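Local atomic coordinates of putative PadR-family transcriptional regulatory protein (Bacteroides fragilis, PDB entry 5H20), a protein that probably acts as a dimeric PadR-like transcription factor that binds DNA through a winged helix-turn-helix domain and regulates transcription. Residues L15-M20 with S86-L91; Y29-I34 with P73-Y78; L61-W66 with K79-G84. All blocks are in the same frame, centred on the assembly; numbering follows the deposited sequence.

Interaction 1 of 3, residues L15-M20 with S86-L91; sequences LEYCIM and SFLGEL. With IPA (isopropyl alcohol), chain F.
Met-20 and Tyr-17, one turn apart on helix 5-23, meet Phe-87, Leu-88 and Leu-91 of helix 82-97 in a contact of apolar side chains, with no hydrogen bond across it. Met-20 lies against one branch of Leu-88, CB to CD1 4.0 Å, while the other branch, CD2, sits 3.9 Å from the carbonyl O of Met-20. The thioether chain bends at its last torsion (chi3 -83°), which brings the methyl CE of Met-20 against both CD2 of Leu-91 and CD2 of Phe-87, 4.1 Å from each. Tyr-17 reaches across with CG turned away from its own backbone N (chi1 173°); its ring presents an edge to Leu-91, CE1 to CB 3.7 Å. Leu-91 CD2 in turn lies over one face of the Phe-87 ring. The segment axes stay 10.7 Å apart and cross at -119°. Tyr-17 also meets Trp-95 of its own chain and Trp-95 of the second subunit edge-to-face. Glu-90 OE2 salt-bridges Arg-11 of that subunit and accepts from O2 of an isopropanol, probably a crystallisation component. The contact thus joins two helices where the second subunit also packs; helix 46-58 lies against Ile-19, and Leu-80 of strand 75-80 on Met-20 and Leu-88.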
# COMPACT_ATOMS: atom_id res chain seq x y z
N LEU A 15 0.72 -5.08 -4.89
CA LEU A 15 0.53 -6.43 -5.43
C LEU A 15 -0.19 -7.35 -4.43
O LEU A 15 -1.10 -8.08 -4.82
CB LEU A 15 1.87 -7.02 -5.90
CG LEU A 15 2.50 -6.44 -7.19
CD1 LEU A 15 4.01 -6.51 -7.18
CD2 LEU A 15 1.95 -7.14 -8.42
N GLU A 16 0.19 -7.29 -3.15
CA GLU A 16 -0.47 -8.07 -2.09
C GLU A 16 -1.95 -7.74 -1.93
O GLU A 16 -2.77 -8.64 -1.71
CB GLU A 16 0.23 -7.91 -0.74
CG GLU A 16 1.47 -8.78 -0.58
CD GLU A 16 2.39 -8.28 0.51
OE1 GLU A 16 2.29 -7.09 0.92
OE2 GLU A 16 3.24 -9.08 0.95
N TYR A 17 -2.28 -6.46 -2.05
CA TYR A 17 -3.65 -5.96 -2.01
C TYR A 17 -4.43 -6.43 -3.23
O TYR A 17 -5.60 -6.79 -3.12
CB TYR A 17 -3.65 -4.43 -1.93
CG TYR A 17 -5.00 -3.77 -2.04
CD1 TYR A 17 -5.79 -3.53 -0.91
CD2 TYR A 17 -5.49 -3.35 -3.29
CE1 TYR A 17 -7.03 -2.91 -1.02
CE2 TYR A 17 -6.72 -2.73 -3.40
CZ TYR A 17 -7.49 -2.51 -2.27
OH TYR A 17 -8.71 -1.89 -2.38
N CYS A 18 -3.76 -6.43 -4.38
CA CYS A 18 -4.33 -6.88 -5.65
C CYS A 18 -4.66 -8.39 -5.64
O CYS A 18 -5.72 -8.79 -6.13
CB CYS A 18 -3.36 -6.55 -6.78
SG CYS A 18 -4.01 -6.90 -8.42
N ILE A 19 -3.77 -9.19 -5.06
CA ILE A 19 -3.98 -10.63 -4.87
C ILE A 19 -5.22 -10.89 -3.97
O ILE A 19 -6.10 -11.69 -4.33
CB ILE A 19 -2.74 -11.33 -4.26
CG1 ILE A 19 -1.55 -11.29 -5.22
CG2 ILE A 19 -3.04 -12.79 -3.91
CD1 ILE A 19 -0.21 -11.52 -4.53
N MET A 20 -5.27 -10.19 -2.83
CA MET A 20 -6.40 -10.31 -1.89
C MET A 20 -7.70 -9.86 -2.53
O MET A 20 -8.74 -10.52 -2.35
CB MET A 20 -6.14 -9.54 -0.60
CG MET A 20 -5.05 -10.15 0.26
SD MET A 20 -4.95 -9.36 1.87
CE MET A 20 -3.92 -7.94 1.48
N SER A 86 -11.33 -9.70 6.42
CA SER A 86 -11.40 -8.57 7.36
C SER A 86 -10.32 -7.51 7.07
O SER A 86 -10.65 -6.32 6.97
CB SER A 86 -11.30 -9.03 8.82
OG SER A 86 -12.32 -9.96 9.13
N PHE A 87 -9.06 -7.94 6.93
CA PHE A 87 -7.95 -7.04 6.60
C PHE A 87 -8.16 -6.36 5.25
O PHE A 87 -7.93 -5.17 5.13
CB PHE A 87 -6.58 -7.73 6.67
CG PHE A 87 -5.40 -6.79 6.45
CD1 PHE A 87 -5.24 -5.62 7.22
CD2 PHE A 87 -4.42 -7.09 5.50
CE1 PHE A 87 -4.16 -4.76 7.02
CE2 PHE A 87 -3.33 -6.24 5.30
CZ PHE A 87 -3.20 -5.07 6.06
N LEU A 88 -8.64 -7.11 4.25
CA LEU A 88 -9.05 -6.54 2.95
C LEU A 88 -10.10 -5.43 3.11
O LEU A 88 -9.96 -4.35 2.50
CB LEU A 88 -9.58 -7.63 2.00
CG LEU A 88 -10.11 -7.18 0.64
CD1 LEU A 88 -8.99 -6.72 -0.30
CD2 LEU A 88 -10.91 -8.31 0.02
N GLY A 89 -11.14 -5.69 3.92
CA GLY A 89 -12.19 -4.70 4.22
C GLY A 89 -11.66 -3.41 4.83
O GLY A 89 -12.11 -2.31 4.48
N GLU A 90 -10.70 -3.56 5.75
CA GLU A 90 -9.98 -2.44 6.35
C GLU A 90 -9.27 -1.57 5.30
O GLU A 90 -9.40 -0.34 5.31
CB GLU A 90 -8.97 -2.96 7.39
CG GLU A 90 -8.00 -1.92 7.93
CD GLU A 90 -6.94 -2.51 8.84
OE1 GLU A 90 -7.23 -3.51 9.55
OE2 GLU A 90 -5.82 -1.96 8.85
N LEU A 91 -8.55 -2.23 4.39
CA LEU A 91 -7.74 -1.57 3.35
C LEU A 91 -8.55 -0.80 2.31
O LEU A 91 -8.14 0.31 1.90
CB LEU A 91 -6.86 -2.61 2.65
CG LEU A 91 -5.39 -2.92 3.00
CD1 LEU A 91 -4.80 -2.21 4.22
CD2 LEU A 91 -5.29 -4.43 3.13
C1 IPA F . -4.55 1.14 9.36
C2 IPA F . -4.66 1.57 7.91
C3 IPA F . -3.31 2.13 7.46
O2 IPA F . -5.04 0.47 7.08

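Interaction 2 of 3, residues Y29-I34 with P73-Y78; sequences YASDII and PPRKYY. With GLC (alpha-D-glucopyranose), chain E; PO4 (phosphate ion), chain D.
Tyr-29, the N-cap residue of helix 30-39, comes within 4.9 Å of Tyr-77 (CA to CA) where the helix start meets strand 75-80 at 64° between the segment axes. Helix 30-39, of the helix-turn-helix, is set here against the hairpin wing of the winged-helix fold. The Tyr-29 ring is sandwiched. On one face the guanidinium of Arg-75 lies nearly flat in a cation-pi stack, CZ to ring centroid 3.6 Å with planes 19° apart; the bend of the arginine chain at chi3 (75°) folds its head back over the ring. On the opposite face Tyr-77 points an edge in a tilted edge-to-face pair, its CD1 3.6 Å from Tyr-29 CE1. The stack and a phosphate, probably left from crystallisation, together hold the guanidinium: NH1 and NH2 both donate to phosphate O2. Between helix and strand sits the glucose, in a pocket that includes Tyr-50. Ala-30 N and Ser-31 N donate to its O3 and O2 respectively, and the Ser-31 hydroxyl also bonds O2. As half of a capping box, Tyr-29 N donates to OD2 of Asp-32, 2.9 Å. The sugar O3 donates in turn to Lys-76 O, 2.7 Å away, so this hydroxyl links helix backbone to strand backbone.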
# COMPACT_ATOMS: atom_id res chain seq x y z
N TYR A 29 -6.10 -20.90 -8.44
CA TYR A 29 -4.71 -21.29 -8.62
C TYR A 29 -3.92 -20.02 -8.95
O TYR A 29 -4.48 -19.05 -9.50
CB TYR A 29 -4.56 -22.31 -9.76
CG TYR A 29 -5.34 -23.62 -9.62
CD1 TYR A 29 -4.94 -24.61 -8.71
CD2 TYR A 29 -6.45 -23.87 -10.42
CE1 TYR A 29 -5.64 -25.81 -8.60
CE2 TYR A 29 -7.16 -25.07 -10.31
CZ TYR A 29 -6.75 -26.03 -9.40
OH TYR A 29 -7.45 -27.20 -9.29
N ALA A 30 -2.63 -20.02 -8.61
CA ALA A 30 -1.72 -18.95 -9.01
C ALA A 30 -1.82 -18.58 -10.51
O ALA A 30 -1.83 -17.40 -10.85
CB ALA A 30 -0.28 -19.31 -8.64
N SER A 31 -1.91 -19.59 -11.36
CA SER A 31 -2.18 -19.45 -12.80
C SER A 31 -3.48 -18.73 -13.15
O SER A 31 -3.56 -18.09 -14.20
CB SER A 31 -2.16 -20.82 -13.50
OG SER A 31 -3.06 -21.72 -12.85
N ASP A 32 -4.51 -18.84 -12.29
CA ASP A 32 -5.75 -18.08 -12.51
C ASP A 32 -5.52 -16.61 -12.18
O ASP A 32 -6.05 -15.74 -12.86
CB ASP A 32 -6.92 -18.62 -11.67
CG ASP A 32 -7.22 -20.08 -11.93
OD1 ASP A 32 -7.19 -20.48 -13.12
OD2 ASP A 32 -7.49 -20.83 -10.95
N ILE A 33 -4.75 -16.36 -11.12
CA ILE A 33 -4.39 -15.02 -10.69
C ILE A 33 -3.58 -14.32 -11.79
O ILE A 33 -3.93 -13.21 -12.19
CB ILE A 33 -3.64 -14.99 -9.33
CG1 ILE A 33 -4.58 -15.43 -8.20
CG2 ILE A 33 -3.09 -13.59 -9.03
CD1 ILE A 33 -3.89 -15.83 -6.92
N ILE A 34 -2.54 -15.01 -12.28
CA ILE A 34 -1.70 -14.53 -13.39
C ILE A 34 -2.57 -14.18 -14.60
O ILE A 34 -2.39 -13.12 -15.21
CB ILE A 34 -0.56 -15.53 -13.74
CG1 ILE A 34 0.47 -15.60 -12.60
CG2 ILE A 34 0.14 -15.18 -15.07
CD1 ILE A 34 1.31 -16.89 -12.56
N PRO A 73 1.17 -32.46 -11.62
CA PRO A 73 1.65 -32.32 -10.24
C PRO A 73 0.57 -31.76 -9.31
O PRO A 73 -0.48 -31.30 -9.79
CB PRO A 73 2.81 -31.32 -10.40
CG PRO A 73 2.38 -30.47 -11.54
CD PRO A 73 1.76 -31.44 -12.50
N PRO A 74 0.81 -31.81 -7.97
CA PRO A 74 -0.12 -31.14 -7.04
C PRO A 74 -0.10 -29.62 -7.19
O PRO A 74 0.97 -29.01 -7.31
CB PRO A 74 0.44 -31.52 -5.66
CG PRO A 74 1.19 -32.80 -5.88
CD PRO A 74 1.78 -32.67 -7.26
N ARG A 75 -1.29 -29.03 -7.20
CA ARG A 75 -1.44 -27.60 -7.41
C ARG A 75 -2.06 -26.97 -6.16
O ARG A 75 -2.94 -27.57 -5.54
CB ARG A 75 -2.32 -27.33 -8.63
CG ARG A 75 -1.83 -27.96 -9.93
CD ARG A 75 -2.82 -27.72 -11.06
NE ARG A 75 -2.75 -26.34 -11.53
CZ ARG A 75 -3.73 -25.67 -12.13
NH1 ARG A 75 -4.90 -26.24 -12.38
NH2 ARG A 75 -3.52 -24.41 -12.50
N LYS A 76 -1.55 -25.80 -5.78
CA LYS A 76 -2.04 -25.08 -4.61
C LYS A 76 -3.30 -24.31 -5.01
O LYS A 76 -3.33 -23.58 -6.00
CB LYS A 76 -0.97 -24.13 -4.06
CG LYS A 76 0.18 -24.80 -3.30
CD LYS A 76 1.26 -23.76 -3.01
CE LYS A 76 2.51 -24.37 -2.39
NZ LYS A 76 2.80 -23.87 -1.01
N TYR A 77 -4.37 -24.52 -4.25
CA TYR A 77 -5.62 -23.85 -4.56
C TYR A 77 -5.94 -22.90 -3.42
O TYR A 77 -6.21 -23.32 -2.30
CB TYR A 77 -6.72 -24.87 -4.87
CG TYR A 77 -8.00 -24.33 -5.46
CD1 TYR A 77 -8.05 -23.83 -6.77
CD2 TYR A 77 -9.20 -24.36 -4.72
CE1 TYR A 77 -9.24 -23.36 -7.31
CE2 TYR A 77 -10.39 -23.89 -5.25
CZ TYR A 77 -10.40 -23.39 -6.54
OH TYR A 77 -11.58 -22.92 -7.08
N TYR A 78 -5.84 -21.62 -3.73
CA TYR A 78 -5.77 -20.57 -2.73
C TYR A 78 -7.12 -19.93 -2.54
O TYR A 78 -7.87 -19.74 -3.49
CB TYR A 78 -4.79 -19.48 -3.18
CG TYR A 78 -3.31 -19.79 -3.13
CD1 TYR A 78 -2.56 -19.55 -1.98
CD2 TYR A 78 -2.64 -20.25 -4.28
CE1 TYR A 78 -1.20 -19.80 -1.93
CE2 TYR A 78 -1.26 -20.49 -4.25
CZ TYR A 78 -0.55 -20.26 -3.08
OH TYR A 78 0.82 -20.48 -3.04
C1 GLC E . -0.05 -24.29 -10.52
C2 GLC E . -0.97 -23.33 -9.78
C3 GLC E . -0.39 -22.79 -8.46
C4 GLC E . 0.63 -23.69 -7.76
C5 GLC E . 1.67 -24.31 -8.71
C6 GLC E . 1.98 -25.75 -8.31
O1 GLC E . -0.16 -24.02 -11.92
O2 GLC E . -1.27 -22.22 -10.63
O3 GLC E . -1.46 -22.50 -7.56
O4 GLC E . 1.33 -22.91 -6.78
O5 GLC E . 1.33 -24.19 -10.11
O6 GLC E . 2.80 -25.76 -7.13
P PO4 D . -7.73 -23.98 -14.16
O1 PO4 D . -8.01 -25.43 -13.87
O2 PO4 D . -6.34 -23.63 -13.68
O3 PO4 D . -8.74 -23.11 -13.44
O4 PO4 D . -7.82 -23.72 -15.64

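Interaction 3 of 3, residues L61-W66 with K79-G84; sequences LLSYEW and KLTGKG
Ser-63 and Lys-79 form an antiparallel hydrogen-bonded pair in the wing hairpin, joined by two nearly straight backbone bonds: Lys-79 N to Ser-63 O, 2.9 Å, and Ser-63 N to Lys-79 O, 3.1 Å. Next to it Leu-62 and Leu-80 make a non-hydrogen-bonded pair, and beyond that Thr-81 N donates to Leu-61 O at 3.1 Å, approaching from above the carbonyl plane. Leu-61 O also receives a CA-H...O contact from Gly-84, CA to O 3.4 Å; with no side chain at this glycine, the first turn of helix 82-97 can come right up to the carbonyl.

Of the polar side chains, Thr-81 does the capping. Its OG1, placed between its own backbone N and carbonyl carbon (chi1 64°), accepts from Gly-84 N at 2.9 Å and is also hydrogen-bonded to Asp-60 O. Lys-83 NZ bonds Asp-59 O, so the N-cap and the first turn of helix 82-97 are both tied to the residues just before Leu-61.

The apolar pair is on one face of the sheet: CD1 of Leu-62 meets CD2 of Leu-80 at 3.7 Å on the face turned to helix 5-23, where Leu-62 packs on Ile-19 and Leu-23. Ser-63 and Lys-79 occupy the other face, the extended lysine chain running past the serine hydroxyl.

Van der Waals contacts finish the strand end. The methyl CG2 of Thr-81 lies 3.6 Å from Ser-63 OG, and CD2 of Leu-61 rests against CA of Gly-84, 3.8 Å away.

Backbone bonds thus set the strand pairing, the threonine caps the helix that follows, and the leucine face of the wing packs on the helical core.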
# COMPACT_ATOMS: atom_id res chain seq x y z
N LEU A 61 -3.44 -14.79 5.86
CA LEU A 61 -4.35 -13.93 5.09
C LEU A 61 -4.91 -14.71 3.91
O LEU A 61 -6.04 -14.48 3.48
CB LEU A 61 -3.63 -12.66 4.62
CG LEU A 61 -3.23 -11.62 5.67
CD1 LEU A 61 -2.25 -10.60 5.10
CD2 LEU A 61 -4.44 -10.90 6.26
N LEU A 62 -4.08 -15.61 3.38
CA LEU A 62 -4.47 -16.66 2.44
C LEU A 62 -4.25 -18.03 3.09
O LEU A 62 -3.48 -18.16 4.04
CB LEU A 62 -3.64 -16.56 1.16
CG LEU A 62 -4.07 -15.78 -0.09
CD1 LEU A 62 -4.63 -14.39 0.16
CD2 LEU A 62 -2.87 -15.70 -1.02
N SER A 63 -4.95 -19.03 2.57
CA SER A 63 -4.69 -20.43 2.89
C SER A 63 -4.94 -21.26 1.63
O SER A 63 -5.62 -20.80 0.71
CB SER A 63 -5.54 -20.93 4.06
OG SER A 63 -6.91 -21.00 3.72
N TYR A 64 -4.38 -22.46 1.59
CA TYR A 64 -4.52 -23.30 0.42
C TYR A 64 -4.77 -24.77 0.76
O TYR A 64 -4.53 -25.23 1.90
CB TYR A 64 -3.32 -23.12 -0.56
CG TYR A 64 -2.02 -23.68 -0.04
CD1 TYR A 64 -1.74 -25.05 -0.10
CD2 TYR A 64 -1.05 -22.83 0.50
CE1 TYR A 64 -0.54 -25.56 0.39
CE2 TYR A 64 0.14 -23.33 0.99
CZ TYR A 64 0.39 -24.69 0.93
OH TYR A 64 1.59 -25.16 1.42
N GLU A 65 -5.26 -25.49 -0.24
CA GLU A 65 -5.34 -26.95 -0.22
C GLU A 65 -4.72 -27.48 -1.51
O GLU A 65 -4.74 -26.81 -2.55
CB GLU A 65 -6.78 -27.43 -0.01
CG GLU A 65 -7.89 -26.46 -0.41
CD GLU A 65 -9.21 -26.67 0.32
OE1 GLU A 65 -9.43 -27.75 0.95
OE2 GLU A 65 -10.04 -25.73 0.28
N TRP A 66 -4.09 -28.64 -1.41
CA TRP A 66 -3.47 -29.28 -2.57
C TRP A 66 -4.54 -30.00 -3.42
O TRP A 66 -5.36 -30.75 -2.89
CB TRP A 66 -2.41 -30.28 -2.12
CG TRP A 66 -1.23 -29.68 -1.44
CD1 TRP A 66 -1.02 -29.58 -0.10
CD2 TRP A 66 -0.09 -29.09 -2.08
NE1 TRP A 66 0.19 -28.97 0.15
CE2 TRP A 66 0.78 -28.66 -1.05
CE3 TRP A 66 0.29 -28.89 -3.42
CZ2 TRP A 66 2.02 -28.03 -1.32
CZ3 TRP A 66 1.53 -28.28 -3.69
CH2 TRP A 66 2.37 -27.86 -2.64
N LYS A 79 -7.41 -19.58 -1.29
CA LYS A 79 -8.57 -18.76 -0.95
C LYS A 79 -8.16 -17.69 0.05
O LYS A 79 -7.15 -17.82 0.74
CB LYS A 79 -9.72 -19.62 -0.43
CG LYS A 79 -9.44 -20.26 0.93
CD LYS A 79 -10.66 -20.96 1.50
CE LYS A 79 -10.53 -21.03 3.02
NZ LYS A 79 -11.76 -21.59 3.66
N LEU A 80 -8.96 -16.62 0.10
CA LEU A 80 -8.78 -15.57 1.08
C LEU A 80 -9.46 -16.04 2.38
O LEU A 80 -10.64 -16.40 2.36
CB LEU A 80 -9.47 -14.30 0.56
CG LEU A 80 -8.84 -12.91 0.41
CD1 LEU A 80 -9.93 -11.89 0.63
CD2 LEU A 80 -7.67 -12.62 1.34
N THR A 81 -8.72 -16.05 3.50
CA THR A 81 -9.24 -16.47 4.82
C THR A 81 -10.21 -15.45 5.44
O THR A 81 -10.43 -14.37 4.88
CB THR A 81 -8.11 -16.71 5.87
OG1 THR A 81 -7.42 -15.48 6.12
CG2 THR A 81 -7.14 -17.81 5.43
N GLY A 82 -10.78 -15.80 6.60
CA GLY A 82 -11.54 -14.86 7.43
C GLY A 82 -10.73 -13.61 7.78
O GLY A 82 -11.21 -12.49 7.62
N LYS A 83 -9.50 -13.84 8.25
CA LYS A 83 -8.54 -12.79 8.58
C LYS A 83 -8.17 -11.94 7.34
O LYS A 83 -8.12 -10.72 7.42
CB LYS A 83 -7.29 -13.41 9.24
CG LYS A 83 -6.24 -12.41 9.72
CD LYS A 83 -5.05 -13.12 10.37
CE LYS A 83 -3.97 -12.13 10.77
NZ LYS A 83 -2.70 -12.80 11.18
N GLY A 84 -7.98 -12.62 6.20
CA GLY A 84 -7.79 -11.99 4.89
C GLY A 84 -8.92 -11.08 4.44
O GLY A 84 -8.66 -9.96 4.00

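Overall arrangement
From the N terminus, helix 5-23 supplies the first half of interaction 1, whose partner on helix 82-97 closes the longest loop, 65 residues that contain both other contacts. Within it, interaction 2 starts at helix 30-39 and closes on strand 75-80, while interaction 3 starts at strand 62-67 and closes on the end of strand 75-80 and the beginning of helix 82-97; their segments alternate, so these two cross. They share the hairpin, where Tyr-77 pairs with Glu-65. Through Leu-80 and Leu-61, interaction 3 joins the wing to helices 5-23 and 82-97; interactions 1 and 3 both touch the second subunit. Interaction 2, its centre 19 Å from that of interaction 1, joins helix 30-39 to the wing around the sugar pocket.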